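Cell division GTPase FtsZ, diverged (Clostridium botulinum C, PDB 3V3T) is a divergent member of the tubulin/FtsZ family, with a Rossmann-like GTPase domain followed by a TubZ-type C-terminal domain. Local coordinates at residues I19-L24 with S44-K49; F9-Q14 with A32-T37. The protein carries 1 engineered substitution. One frame throughout, in Å; residues are numbered along the deposited sequence.

Interaction 1 of 2, residues I19-L24 with S44-K49; sequences IVDTLL and SLKHAK
Asp-21 lays its carboxylate against the loop backbone at Lys-46 and His-47. The two carboxylate oxygens accept from consecutive backbone N-H groups. OD1 of Asp-21 accepts from N of His-47 at 2.8 Å through its syn lone pair, and this bond is bent. OD2 of Asp-21 accepts from N of Lys-46 at 3.0 Å. That bond is almost straight, and its donor stands 22° out of the carboxylate plane, also on the syn side. The two N-H groups thus hold both oxygens and should limit rotation of the carboxylate. CG of Asp-21 lies anti to its own N (chi1 -161°), and this torsion carries the group off the helix to the loop.

The His-47 side chain crosses that of Asp-21 at about a right angle, with the ring and carboxylate planes 54° apart. CD2 of His-47, at the ring edge, meets the backbone O of Asp-21, 3.2 Å away and near the ring plane. CB of Lys-46 covers one face of the same ring, 3.8 Å above its centre. In the GTPase domain the contact joins helix 14-26 to the loop between helix 39-43 and strand 51-53. The helix is the connection of a beta-alpha-beta unit, and the loop leads to an outermost strand of the sheet.

Aliphatic side chains pack beside the carboxylate. The methyl CD2 of Leu-45 rests 4.0 Å from CB of Asp-21. One helical turn on, Leu-24 points at the loop: its CB packs on CB of His-47, and its CD1 lies 3.5 Å from O of His-47. Tyr-30 also touches Leu-24. The Lys-46 chain bends at chi3, and its NZ stays 5.8 Å from OD2 of Asp-21, so the charged groups do not meet.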
# COMPACT_ATOMS: atom_id res chain seq x y z
N ILE A 19 -0.82 9.57 -4.90
CA ILE A 19 -1.59 8.36 -4.65
C ILE A 19 -2.76 8.64 -3.72
O ILE A 19 -3.90 8.24 -3.99
CB ILE A 19 -0.71 7.26 -4.07
CG1 ILE A 19 0.22 6.71 -5.17
CG2 ILE A 19 -1.57 6.14 -3.49
CD1 ILE A 19 1.36 5.86 -4.66
N VAL A 20 -2.49 9.34 -2.63
CA VAL A 20 -3.54 9.64 -1.66
C VAL A 20 -4.53 10.68 -2.19
O VAL A 20 -5.73 10.57 -1.96
CB VAL A 20 -2.95 10.04 -0.30
CG1 VAL A 20 -4.06 10.44 0.69
CG2 VAL A 20 -2.16 8.87 0.25
N ASP A 21 -4.01 11.67 -2.92
CA ASP A 21 -4.85 12.66 -3.58
C ASP A 21 -5.81 11.97 -4.55
O ASP A 21 -6.98 12.32 -4.63
CB ASP A 21 -3.96 13.64 -4.35
CG ASP A 21 -4.66 14.93 -4.67
OD1 ASP A 21 -5.57 15.31 -3.91
OD2 ASP A 21 -4.28 15.58 -5.67
N THR A 22 -5.30 10.99 -5.29
CA THR A 22 -6.15 10.24 -6.22
C THR A 22 -7.23 9.46 -5.47
O THR A 22 -8.40 9.50 -5.83
CB THR A 22 -5.32 9.27 -7.09
OG1 THR A 22 -4.51 10.03 -7.98
CG2 THR A 22 -6.22 8.35 -7.90
N LEU A 23 -6.83 8.74 -4.42
CA LEU A 23 -7.80 8.01 -3.61
C LEU A 23 -8.93 8.91 -3.09
O LEU A 23 -10.11 8.58 -3.20
CB LEU A 23 -7.11 7.28 -2.45
CG LEU A 23 -8.03 6.60 -1.43
CD1 LEU A 23 -9.03 5.66 -2.12
CD2 LEU A 23 -7.20 5.85 -0.38
N LEU A 24 -8.56 10.07 -2.55
CA LEU A 24 -9.56 10.98 -1.99
C LEU A 24 -10.53 11.51 -3.06
O LEU A 24 -11.66 11.87 -2.75
CB LEU A 24 -8.89 12.13 -1.22
CG LEU A 24 -8.20 11.75 0.10
CD1 LEU A 24 -7.41 12.93 0.67
CD2 LEU A 24 -9.24 11.27 1.11
N SER A 44 -0.19 21.97 -4.92
CA SER A 44 -0.78 21.47 -6.16
C SER A 44 -1.68 20.25 -5.95
O SER A 44 -2.25 19.72 -6.90
CB SER A 44 0.32 21.16 -7.17
OG SER A 44 -0.25 20.66 -8.36
N LEU A 45 -1.80 19.80 -4.70
CA LEU A 45 -2.77 18.77 -4.35
C LEU A 45 -4.20 19.28 -4.59
O LEU A 45 -4.51 20.44 -4.30
CB LEU A 45 -2.59 18.37 -2.89
CG LEU A 45 -1.29 17.63 -2.54
CD1 LEU A 45 -1.11 17.49 -1.04
CD2 LEU A 45 -1.24 16.27 -3.21
N LYS A 46 -5.06 18.42 -5.12
CA LYS A 46 -6.45 18.81 -5.38
C LYS A 46 -7.35 18.65 -4.16
O LYS A 46 -8.23 19.48 -3.94
CB LYS A 46 -7.04 18.00 -6.54
CG LYS A 46 -6.40 18.28 -7.89
CD LYS A 46 -7.23 17.67 -9.02
CE LYS A 46 -7.43 16.17 -8.82
NZ LYS A 46 -8.24 15.54 -9.91
N HIS A 47 -7.12 17.61 -3.37
CA HIS A 47 -8.07 17.21 -2.33
C HIS A 47 -7.44 17.16 -0.93
O HIS A 47 -7.84 16.34 -0.09
CB HIS A 47 -8.65 15.83 -2.66
CG HIS A 47 -9.20 15.73 -4.05
ND1 HIS A 47 -10.18 16.58 -4.53
CD2 HIS A 47 -8.92 14.88 -5.06
CE1 HIS A 47 -10.47 16.25 -5.78
NE2 HIS A 47 -9.72 15.22 -6.13
N ALA A 48 -6.47 18.00 -0.67
CA ALA A 48 -5.78 17.95 0.61
C ALA A 48 -6.42 18.90 1.62
O ALA A 48 -6.33 20.12 1.48
CB ALA A 48 -4.30 18.26 0.43
N LYS A 49 -7.06 18.34 2.64
CA LYS A 49 -7.61 19.15 3.72
C LYS A 49 -6.53 19.49 4.74
O LYS A 49 -6.60 20.52 5.41
CB LYS A 49 -8.78 18.44 4.42
CG LYS A 49 -10.08 18.36 3.61
CD LYS A 49 -11.30 18.36 4.53
CE LYS A 49 -12.51 17.68 3.89
NZ LYS A 49 -12.39 16.19 3.97

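Interaction 2 of 2, residues F9-Q14 with A32-T37; sequences FAPIGQ and ALFINT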
# COMPACT_ATOMS: atom_id res chain seq x y z
N PHE A 9 -4.15 8.45 6.28
CA PHE A 9 -2.99 8.28 5.41
C PHE A 9 -1.96 9.36 5.69
O PHE A 9 -2.29 10.54 5.88
CB PHE A 9 -3.40 8.34 3.94
CG PHE A 9 -4.15 7.12 3.47
CD1 PHE A 9 -3.47 5.97 3.11
CD2 PHE A 9 -5.53 7.13 3.40
CE1 PHE A 9 -4.14 4.85 2.69
CE2 PHE A 9 -6.21 6.01 2.97
CZ PHE A 9 -5.52 4.87 2.62
N ALA A 10 -0.70 8.96 5.68
CA ALA A 10 0.39 9.92 5.75
C ALA A 10 1.28 9.74 4.54
O ALA A 10 2.33 9.11 4.62
CB ALA A 10 1.18 9.73 7.03
N PRO A 11 0.84 10.28 3.39
CA PRO A 11 1.72 10.28 2.21
C PRO A 11 2.91 11.19 2.49
O PRO A 11 2.76 12.24 3.13
CB PRO A 11 0.83 10.87 1.11
CG PRO A 11 -0.18 11.68 1.85
CD PRO A 11 -0.42 11.01 3.17
N ILE A 12 4.08 10.77 2.03
CA ILE A 12 5.30 11.52 2.25
C ILE A 12 6.03 11.65 0.92
O ILE A 12 6.43 10.64 0.32
CB ILE A 12 6.22 10.81 3.29
CG1 ILE A 12 5.55 10.83 4.67
CG2 ILE A 12 7.61 11.46 3.33
CD1 ILE A 12 6.36 10.19 5.75
N GLY A 13 6.19 12.88 0.47
CA GLY A 13 6.80 13.14 -0.83
C GLY A 13 5.79 13.25 -1.96
O GLY A 13 4.58 13.08 -1.75
N GLN A 14 6.28 13.51 -3.16
CA GLN A 14 5.41 13.80 -4.29
C GLN A 14 4.55 12.59 -4.71
O GLN A 14 3.32 12.67 -4.75
CB GLN A 14 6.26 14.29 -5.47
CG GLN A 14 5.46 14.93 -6.58
CD GLN A 14 6.33 15.29 -7.77
OE1 GLN A 14 6.82 14.42 -8.50
NE2 GLN A 14 6.54 16.58 -7.97
N ALA A 32 -6.32 12.22 5.94
CA ALA A 32 -5.00 12.31 5.32
C ALA A 32 -4.27 13.54 5.81
O ALA A 32 -4.85 14.61 5.95
CB ALA A 32 -5.12 12.34 3.77
N LEU A 33 -2.97 13.38 6.06
CA LEU A 33 -2.07 14.48 6.33
C LEU A 33 -0.95 14.38 5.31
O LEU A 33 -0.11 13.48 5.39
CB LEU A 33 -1.49 14.38 7.73
CG LEU A 33 -0.47 15.47 8.07
CD1 LEU A 33 -1.15 16.83 8.17
CD2 LEU A 33 0.27 15.17 9.36
N PHE A 34 -0.95 15.27 4.32
CA PHE A 34 0.09 15.19 3.30
C PHE A 34 1.36 15.85 3.80
O PHE A 34 1.35 17.00 4.24
CB PHE A 34 -0.37 15.85 2.01
CG PHE A 34 -1.56 15.17 1.37
CD1 PHE A 34 -1.41 14.45 0.20
CD2 PHE A 34 -2.82 15.31 1.91
CE1 PHE A 34 -2.49 13.87 -0.41
CE2 PHE A 34 -3.91 14.73 1.31
CZ PHE A 34 -3.75 14.00 0.15
N ILE A 35 2.46 15.12 3.73
CA ILE A 35 3.72 15.59 4.26
C ILE A 35 4.72 15.70 3.13
O ILE A 35 4.83 14.79 2.31
CB ILE A 35 4.25 14.60 5.31
CG1 ILE A 35 3.33 14.59 6.54
CG2 ILE A 35 5.67 14.92 5.70
CD1 ILE A 35 3.19 13.21 7.20
N ASN A 36 5.45 16.81 3.09
CA ASN A 36 6.38 17.04 1.99
C ASN A 36 7.41 18.14 2.28
O ASN A 36 7.14 19.08 3.02
CB ASN A 36 5.59 17.38 0.72
CG ASN A 36 6.30 16.94 -0.56
OD1 ASN A 36 7.53 16.89 -0.63
ND2 ASN A 36 5.52 16.62 -1.58
N THR A 37 8.59 18.00 1.68
CA THR A 37 9.59 19.06 1.68
C THR A 37 9.22 20.15 0.65
O THR A 37 9.62 21.30 0.80
CB THR A 37 11.00 18.52 1.37
OG1 THR A 37 10.95 17.65 0.24
CG2 THR A 37 11.54 17.75 2.56
O HOH W 1 2.79 14.01 0.30
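Pro-11 sets its ring against Phe-34, with CG of Pro-11 3.5 Å from CD1 of Phe-34. The approach is oblique. Val-20 of helix 14-26 touches both residues. Another apolar group is formed by Ala-10, Ile-12 and Ile-35. The side chains of Ile-12 and Ile-35 lie side by side and point the same way, with CG1 of Ile-12 4.0 Å from CB of Ile-35. CD1 of Ile-35 reaches CB of Ala-10. Ile-82 and Ile-78 of helix 75-85 touch Ala-10 and Ile-35 respectively.

Backbone bonds join the two strands. N of Leu-33 donates to O of Phe-9 at 2.9 Å, and N of Ile-35 to O of Pro-11 at 3.0 Å. The return bond runs from N of Gly-13 to O of Ile-35, in the carbonyl plane. Water 1 is within hydrogen-bonding distance of two carbonyl oxygens, O of Gly-13 (2.9 Å) and O of Ile-35 (3.0 Å).

At the polar end, chi1 of -150° swings the Asn-36 amide toward Gly-13, the N-cap of the next helix. ND2 of Asn-36 comes to 3.4 Å from C of Gly-13 and makes a weak hydrogen bond to Asp-41. NE2 of Gln-14 is hydrogen-bonded to the same aspartate, and OD1 of Asn-36 accepts from N of Ser-38. Adjacent parallel strands joined through helix 14-26 make this the first beta-alpha-beta unit of the Rossmann-like tubulin/FtsZ GTPase domain.

Interactions 1 and 2 have centres 10 Å apart and meet at one beta-alpha-beta unit. Interaction 2 pairs its two strands. Interaction 1 joins its helix to the loop that follows helix 39-43. Phe-34 is the main meeting point. CD1 of Phe-34 lies 3.3 Å from CD1 of Leu-45, and Ala-48 also touches the ring. On the helix side, CZ of Phe-34 is 3.6 Å from CG1 of Val-20. The ring therefore packs against both segments of interaction 1. The helix also touches strand 7-11, with CD2 of Leu-23 3.5 Å from CE2 of Phe-9. Interaction 2 is buried, whereas interaction 1 lies at the surface.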